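Local coordinates for Bak protein (Grouper iridovirus, PDB 5VMN), which is a viral Bcl-2 protein that inhibits apoptosis of the host cell by exclusively sequestering the pro-apoptotic protein Bim, at residues H28-M31 and L32-T35; V118-A121 and S122-L125; E18-C21 and P22-E26. One frame throughout, in Å; residues are numbered along the deposited sequence.

In the fold
Following the chain from its N terminus, interaction 3 comes first. It closes the turn from the loop after helix 11-16 into helix 22-37 and caps the start of that helix. Interaction 1 lies further along the same helix. Met-20 of interaction 3 packs on His-28 of interaction 1, and one ethanediol touches both. Interaction 2 comes last, where helix 116-122 ends and the last modelled residues follow. The three follow in series; none nests or crosses. Gln-30 NE2 probably hydrogen-bonds to Cys-120 O and Leu-123 O, which joins interactions 1 and 2. Ala-121 packs on Leu-23 and Glu-26, which brings the last helix against the start of helix 22-37.

Interaction 1 of 3, residues H28-M31 and L32-T35; sequences HSQM and LIVT. With EDO (1,2-ethanediol), chain N.
His-28 and Leu-32 meet one turn apart on helix 22-37. The CD1 methyl of Leu-32 comes within 3.7 Å of CE1 of the His-28 ring, approaching it obliquely. With CG anti to the backbone N (chi1 -172°), the ring stands on the side of the helix where Leu-32 CD1 lies, and ND1 is turned to a bound ethanediol.

Two further side-chain contacts are longer. Met-31 CE approaches Leu-32 CD2 at 4.1 Å, where the two side chains cross at a slant. Gln-30 and Ile-33 run side by side and point the same way. Here an amide oxygen, Gln-30 OE1, lies 3.9 Å from the CD1 methyl of Ile-33.

The backbone bonds are those of a regular alpha-helix. Leu-32 N, Ile-33 N, Val-34 N and Thr-35 N donate to the carbonyl oxygens of His-28, Ser-29, Gln-30 and Met-31 in turn.

Met-31 O has a second donor. Thr-35 OG1 folds back along the helix to reach Met-31 O at 2.8 Å. Thr-35 N also binds Met-31 O at 2.8 Å, but from the opposite face of the carbonyl plane. The hydroxyl lies well above that plane, 40° out of it. Two donors thus grip one oxygen, and the bond holds the Thr-35 rotation.

O2 of the ethanediol, probably from the crystallisation liquor, lies in the plane of the His-28 ring and is hydrogen-bonded to ND1 at 2.8 Å. The amide NE2 of Gln-30 is hydrogen-bonded to Cys-120 O and Leu-123 O.

Met-31 and Val-34 are buried against helix 68-84, while Leu-32 and Ile-33 are exposed. This is a helix of the all-helical Bcl-2 fold, packed along one side on helix 68-84, with a threonine hydroxyl bonded back to the carbonyl four residues earlier.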
loop_
_atom_site.group_PDB
_atom_site.type_symbol
_atom_site.label_atom_id
_atom_site.label_comp_id
_atom_site.label_asym_id
_atom_site.label_seq_id
_atom_site.Cartn_x
_atom_site.Cartn_y
_atom_site.Cartn_z
ATOM N N HIS A 28 0.189 -9.183 0.789
ATOM C CA HIS A 28 1.651 -9.143 0.922
ATOM C C HIS A 28 2.324 -9.956 -0.178
ATOM O O HIS A 28 3.273 -9.500 -0.829
ATOM C CB HIS A 28 2.014 -9.656 2.311
ATOM C CG HIS A 28 3.453 -9.519 2.682
ATOM N ND1 HIS A 28 4.379 -10.512 2.452
ATOM C CD2 HIS A 28 4.116 -8.522 3.320
ATOM C CE1 HIS A 28 5.556 -10.128 2.920
ATOM N NE2 HIS A 28 5.422 -8.928 3.453
ATOM N N SER A 29 1.831 -11.165 -0.409
ATOM C CA SER A 29 2.353 -11.997 -1.479
ATOM C C SER A 29 2.241 -11.305 -2.836
ATOM O O SER A 29 3.201 -11.310 -3.619
ATOM C CB SER A 29 1.610 -13.349 -1.473
ATOM O OG SER A 29 1.996 -14.143 -2.584
ATOM N N GLN A 30 1.078 -10.714 -3.136
ATOM C CA GLN A 30 0.892 -10.009 -4.402
ATOM C C GLN A 30 1.847 -8.831 -4.513
ATOM O O GLN A 30 2.371 -8.558 -5.593
ATOM C CB GLN A 30 -0.545 -9.495 -4.547
ATOM C CG GLN A 30 -1.669 -10.556 -4.468
ATOM C CD GLN A 30 -1.856 -11.293 -5.738
ATOM O OE1 GLN A 30 -1.029 -12.131 -6.110
ATOM N NE2 GLN A 30 -2.968 -11.002 -6.428
ATOM N N MET A 31 2.037 -8.103 -3.409
ATOM C CA MET A 31 2.965 -6.973 -3.376
ATOM C C MET A 31 4.371 -7.413 -3.750
ATOM O O MET A 31 5.068 -6.726 -4.510
ATOM C CB MET A 31 2.949 -6.359 -1.971
ATOM C CG MET A 31 3.899 -5.174 -1.753
ATOM S SD MET A 31 3.909 -4.666 -0.040
ATOM C CE MET A 31 4.861 -6.003 0.706
ATOM N N LEU A 32 4.824 -8.538 -3.209
ATOM C CA LEU A 32 6.171 -8.994 -3.531
ATOM C C LEU A 32 6.286 -9.427 -4.987
ATOM O O LEU A 32 7.329 -9.204 -5.620
ATOM C CB LEU A 32 6.585 -10.117 -2.591
ATOM C CG LEU A 32 6.681 -9.731 -1.113
ATOM C CD1 LEU A 32 7.124 -10.920 -0.302
ATOM C CD2 LEU A 32 7.619 -8.538 -0.917
ATOM N N ILE A 33 5.238 -10.045 -5.542
ATOM C CA ILE A 33 5.254 -10.416 -6.964
ATOM C C ILE A 33 5.434 -9.168 -7.822
ATOM O O ILE A 33 6.238 -9.143 -8.762
ATOM C CB ILE A 33 3.965 -11.166 -7.353
ATOM C CG1 ILE A 33 3.974 -12.587 -6.793
ATOM C CG2 ILE A 33 3.837 -11.238 -8.887
ATOM C CD1 ILE A 33 2.617 -13.322 -6.944
ATOM N N VAL A 34 4.640 -8.131 -7.540
ATOM C CA VAL A 34 4.709 -6.885 -8.300
ATOM C C VAL A 34 6.043 -6.194 -8.076
ATOM O O VAL A 34 6.629 -5.626 -9.007
ATOM C CB VAL A 34 3.503 -6.010 -7.899
ATOM C CG1 VAL A 34 3.686 -4.567 -8.228
ATOM C CG2 VAL A 34 2.228 -6.561 -8.563
ATOM N N THR A 35 6.558 -6.226 -6.851
ATOM C CA THR A 35 7.877 -5.643 -6.610
ATOM C C THR A 35 8.925 -6.267 -7.524
ATOM O O THR A 35 9.809 -5.570 -8.059
ATOM C CB THR A 35 8.265 -5.831 -5.147
ATOM O OG1 THR A 35 7.346 -5.090 -4.326
ATOM C CG2 THR A 35 9.672 -5.334 -4.882
HETATM C C1 EDO N . 3.318 -13.556 2.812
HETATM O O1 EDO N . 2.419 -14.227 1.930
HETATM C C2 EDO N . 4.610 -13.449 2.040
HETATM O O2 EDO N . 4.260 -12.784 0.829
#

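Interaction 2 of 3, residues V118-A121 and S122-L125; sequences VTCA and SLDL
Ser-122 folds its side chain back over the carbonyl of Val-118, one turn earlier. Its OG donates a hydrogen bond to Val-118 O at 2.8 Å, tilted 26° from the carbonyl plane. With chi1 at -61°, OG sits beside the backbone N and faces the helix. The backbone N of Ser-122 also makes a weak bond to Val-118 O, beside the hydroxyl's. Ser-122 N donates as well to Thr-119 O at 3.1 Å, from above the carbonyl plane.

Leu-123 N then bonds to Cys-120 O at 3.3 Å, again from above the plane. The bonds to Thr-119 O and Cys-120 O reach back three residues, as in a 3-10 turn. The turn tightens where the chain passes into the last modelled residues, after helix 116-122 of the all-helical Bcl-2 fold. The Leu-123 side chain lies along this last turn. Its CG is 3.4 Å from both Thr-119 O and Cys-120 O, and its CD1 is 4.4 Å from Cys-120 SG.

Cys-120 and Leu-123 both pack on Trp-68 of helix 68-84. Thr-119 turns its hydroxyl to Gly-115 O. On another side of the helix, Ala-121 touches Leu-23 and Glu-26 of helix 22-37.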
loop_
_atom_site.group_PDB
_atom_site.type_symbol
_atom_site.label_atom_id
_atom_site.label_comp_id
_atom_site.label_asym_id
_atom_site.label_seq_id
_atom_site.Cartn_x
_atom_site.Cartn_y
_atom_site.Cartn_z
ATOM N N VAL A 118 -10.414 -8.165 -1.477
ATOM C CA VAL A 118 -10.518 -9.590 -1.776
ATOM C C VAL A 118 -10.335 -9.810 -3.266
ATOM O O VAL A 118 -9.773 -10.827 -3.685
ATOM C CB VAL A 118 -11.850 -10.200 -1.292
ATOM C CG1 VAL A 118 -12.055 -11.646 -1.832
ATOM C CG2 VAL A 118 -11.893 -10.216 0.208
ATOM N N THR A 119 -10.794 -8.871 -4.087
ATOM C CA THR A 119 -10.626 -9.044 -5.523
ATOM C C THR A 119 -9.168 -8.830 -5.898
ATOM O O THR A 119 -8.630 -9.555 -6.739
ATOM C CB THR A 119 -11.559 -8.101 -6.285
ATOM O OG1 THR A 119 -12.896 -8.563 -6.132
ATOM C CG2 THR A 119 -11.239 -8.060 -7.775
ATOM N N CYS A 120 -8.506 -7.861 -5.255
ATOM C CA CYS A 120 -7.064 -7.698 -5.415
ATOM C C CYS A 120 -6.329 -8.976 -5.048
ATOM O O CYS A 120 -5.447 -9.440 -5.781
ATOM C CB CYS A 120 -6.571 -6.556 -4.548
ATOM S SG CYS A 120 -4.788 -6.181 -4.852
ATOM N N ALA A 121 -6.665 -9.546 -3.900
ATOM C CA ALA A 121 -6.011 -10.770 -3.462
ATOM C C ALA A 121 -6.218 -11.898 -4.453
ATOM O O ALA A 121 -5.410 -12.827 -4.507
ATOM C CB ALA A 121 -6.544 -11.196 -2.099
ATOM N N SER A 122 -7.299 -11.854 -5.225
ATOM C CA SER A 122 -7.664 -12.963 -6.072
ATOM C C SER A 122 -7.139 -12.847 -7.500
ATOM O O SER A 122 -7.325 -13.779 -8.288
ATOM C CB SER A 122 -9.198 -13.102 -6.120
ATOM O OG SER A 122 -9.731 -13.354 -4.815
ATOM N N LEU A 123 -6.535 -11.724 -7.862
ATOM C CA LEU A 123 -5.971 -11.574 -9.198
ATOM C C LEU A 123 -4.906 -12.626 -9.451
ATOM O O LEU A 123 -4.051 -12.890 -8.601
ATOM C CB LEU A 123 -5.329 -10.200 -9.343
ATOM C CG LEU A 123 -6.185 -8.986 -9.067
ATOM C CD1 LEU A 123 -5.284 -7.756 -8.974
ATOM C CD2 LEU A 123 -7.236 -8.839 -10.144
ATOM N N ASP A 124 -4.942 -13.206 -10.640
ATOM C CA ASP A 124 -3.913 -14.142 -11.077
ATOM C C ASP A 124 -2.781 -13.318 -11.679
ATOM O O ASP A 124 -2.859 -12.882 -12.829
ATOM C CB ASP A 124 -4.492 -15.129 -12.082
ATOM C CG ASP A 124 -3.496 -16.203 -12.485
ATOM O OD1 ASP A 124 -3.926 -17.207 -13.084
ATOM O OD2 ASP A 124 -2.292 -16.048 -12.192
ATOM N N LEU A 125 -1.738 -13.078 -10.898
ATOM C CA LEU A 125 -0.573 -12.364 -11.401
ATOM C C LEU A 125 0.435 -13.354 -11.949
ATOM O O LEU A 125 0.047 -14.426 -12.427
ATOM C CB LEU A 125 0.055 -11.513 -10.300
ATOM C CG LEU A 125 -0.890 -10.502 -9.645
ATOM C CD1 LEU A 125 -0.137 -9.744 -8.565
ATOM C CD2 LEU A 125 -1.449 -9.524 -10.657
#

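Interaction 3 of 3, residues E18-C21 and P22-E26; sequences ERMC and PLTRE. With NO3 (nitrate ion), chain B; EDO (1,2-ethanediol), chain N.
Glu-18 O lies 3.7 Å from NH2 of Arg-25, in an oblique approach to the guanidinium. Met-20 packs on Arg-25 and Thr-24. Its chain crosses that of Arg-25 at about a right angle. Met-20 CB lies over one face of the guanidinium, offset toward its rim. The methionine chain bends at its last torsion (chi3 -82°), which brings CE to within 3.4 Å of Arg-25 NH1. Met-20 SD also lies 4.0 Å from the CG2 methyl of Thr-24.

The carbonyl of Met-20 reaches the same arginine through a water. The water donates to Met-20 O and accepts from Arg-25 NE at 2.6 Å. It lies in the guanidinium plane. Methionine thus packs over one face, and the water bonds to NE at the edge. O1 of an ethanediol donates to Arg-25 O.

Cys-21 is the N-cap residue. Its SG accepts a weak capping bond from Thr-24 N at 3.6 Å. The thiol is turned between the backbone N and the carbonyl carbon (chi1 66°), which directs it at the first turn. Cys-21 O takes Arg-25 N at 2.9 Å, close to straight on. Leu-23 N, near the helix start, donates to O1 of a nitrate at 3.0 Å. The ion probably comes from the crystallisation liquor. Thr-24 OG1 is buried beside Cys-21 SG (3.3 Å) and has no hydrogen-bond partner in the model.

The turn leads from the loop after helix 11-16 into helix 22-37. Leu-23 packs on Trp-117 and Ala-121 of helix 116-122, and Thr-24 touches Ile-9 in the loop before helix 11-16.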
loop_
_atom_site.group_PDB
_atom_site.type_symbol
_atom_site.label_atom_id
_atom_site.label_comp_id
_atom_site.label_asym_id
_atom_site.label_seq_id
_atom_site.Cartn_x
_atom_site.Cartn_y
_atom_site.Cartn_z
ATOM N N GLU A 18 4.971 -10.063 9.574
ATOM C CA GLU A 18 5.038 -11.149 10.539
ATOM C C GLU A 18 3.644 -11.734 10.703
ATOM O O GLU A 18 3.147 -12.391 9.780
ATOM C CB GLU A 18 5.651 -10.656 11.850
ATOM C CG GLU A 18 7.140 -10.372 11.679
ATOM C CD GLU A 18 7.764 -9.633 12.847
ATOM O OE1 GLU A 18 7.120 -9.525 13.911
ATOM O OE2 GLU A 18 8.909 -9.154 12.692
ATOM N N ARG A 19 2.994 -11.510 11.842
ATOM C CA ARG A 19 1.613 -11.950 11.986
ATOM C C ARG A 19 0.715 -11.107 11.088
ATOM O O ARG A 19 0.823 -9.879 11.072
ATOM C CB ARG A 19 1.171 -11.844 13.440
ATOM C CG ARG A 19 2.088 -12.578 14.427
ATOM C CD ARG A 19 2.169 -14.082 14.153
ATOM N NE ARG A 19 2.900 -14.811 15.199
ATOM C CZ ARG A 19 2.336 -15.449 16.228
ATOM N NH1 ARG A 19 1.015 -15.467 16.377
ATOM N NH2 ARG A 19 3.099 -16.081 17.116
ATOM N N MET A 20 -0.162 -11.777 10.338
ATOM C CA MET A 20 -1.027 -11.168 9.332
ATOM C C MET A 20 -2.275 -12.034 9.214
ATOM O O MET A 20 -2.178 -13.254 9.329
ATOM C CB MET A 20 -0.358 -11.093 7.952
ATOM C CG MET A 20 0.806 -10.153 7.875
ATOM S SD MET A 20 1.484 -10.037 6.217
ATOM C CE MET A 20 2.514 -11.508 6.235
ATOM N N CYS A 21 -3.427 -11.421 8.973
ATOM C CA CYS A 21 -4.631 -12.215 8.696
ATOM C C CYS A 21 -4.551 -12.705 7.264
ATOM O O CYS A 21 -3.741 -12.226 6.480
ATOM C CB CYS A 21 -5.886 -11.381 8.915
ATOM S SG CYS A 21 -6.058 -10.026 7.760
ATOM N N PRO A 22 -5.398 -13.661 6.876
ATOM C CA PRO A 22 -5.221 -14.263 5.551
ATOM C C PRO A 22 -5.274 -13.258 4.418
ATOM O O PRO A 22 -4.475 -13.346 3.467
ATOM C CB PRO A 22 -6.375 -15.293 5.493
ATOM C CG PRO A 22 -6.666 -15.592 6.876
ATOM C CD PRO A 22 -6.359 -14.415 7.705
ATOM N N LEU A 23 -6.167 -12.274 4.501
ATOM C CA LEU A 23 -6.270 -11.308 3.420
ATOM C C LEU A 23 -5.015 -10.466 3.347
ATOM O O LEU A 23 -4.468 -10.249 2.263
ATOM C CB LEU A 23 -7.483 -10.416 3.622
ATOM C CG LEU A 23 -7.709 -9.319 2.587
ATOM C CD1 LEU A 23 -7.762 -9.862 1.188
ATOM C CD2 LEU A 23 -9.039 -8.635 2.887
ATOM N N THR A 24 -4.541 -9.993 4.493
ATOM C CA THR A 24 -3.330 -9.168 4.479
ATOM C C THR A 24 -2.137 -9.981 3.986
ATOM O O THR A 24 -1.310 -9.479 3.214
ATOM C CB THR A 24 -3.098 -8.601 5.875
ATOM O OG1 THR A 24 -4.206 -7.747 6.185
ATOM C CG2 THR A 24 -1.842 -7.774 5.926
ATOM N N ARG A 25 -2.056 -11.259 4.385
ATOM C CA ARG A 25 -0.969 -12.121 3.934
ATOM C C ARG A 25 -0.993 -12.294 2.425
ATOM O O ARG A 25 0.060 -12.309 1.775
ATOM C CB ARG A 25 -1.052 -13.488 4.636
ATOM C CG ARG A 25 0.097 -14.432 4.278
ATOM C CD ARG A 25 0.083 -15.724 5.075
ATOM N NE ARG A 25 0.009 -15.518 6.521
ATOM C CZ ARG A 25 1.022 -15.121 7.286
ATOM N NH1 ARG A 25 2.214 -14.854 6.763
ATOM N NH2 ARG A 25 0.834 -14.974 8.593
ATOM N N GLU A 26 -2.181 -12.466 1.836
ATOM C CA GLU A 26 -2.238 -12.616 0.381
ATOM C C GLU A 26 -1.891 -11.306 -0.327
ATOM O O GLU A 26 -1.215 -11.310 -1.363
ATOM C CB GLU A 26 -3.621 -13.121 -0.060
ATOM C CG GLU A 26 -3.677 -13.528 -1.528
ATOM C CD GLU A 26 -2.713 -14.657 -1.867
ATOM O OE1 GLU A 26 -2.350 -14.809 -3.049
ATOM O OE2 GLU A 26 -2.322 -15.395 -0.945
HETATM N N NO3 B . -9.412 -12.111 6.031
HETATM O O1 NO3 B . -8.295 -11.891 6.588
HETATM O O2 NO3 B . -9.439 -12.815 4.962
HETATM O O3 NO3 B . -10.483 -11.614 6.498
HETATM C C1 EDO N . 3.318 -13.556 2.812
HETATM O O1 EDO N . 2.419 -14.227 1.930
HETATM C C2 EDO N . 4.610 -13.449 2.040
HETATM O O2 EDO N . 4.260 -12.784 0.829
HETATM O O HOH W 1 -2.278 -15.727 7.770
#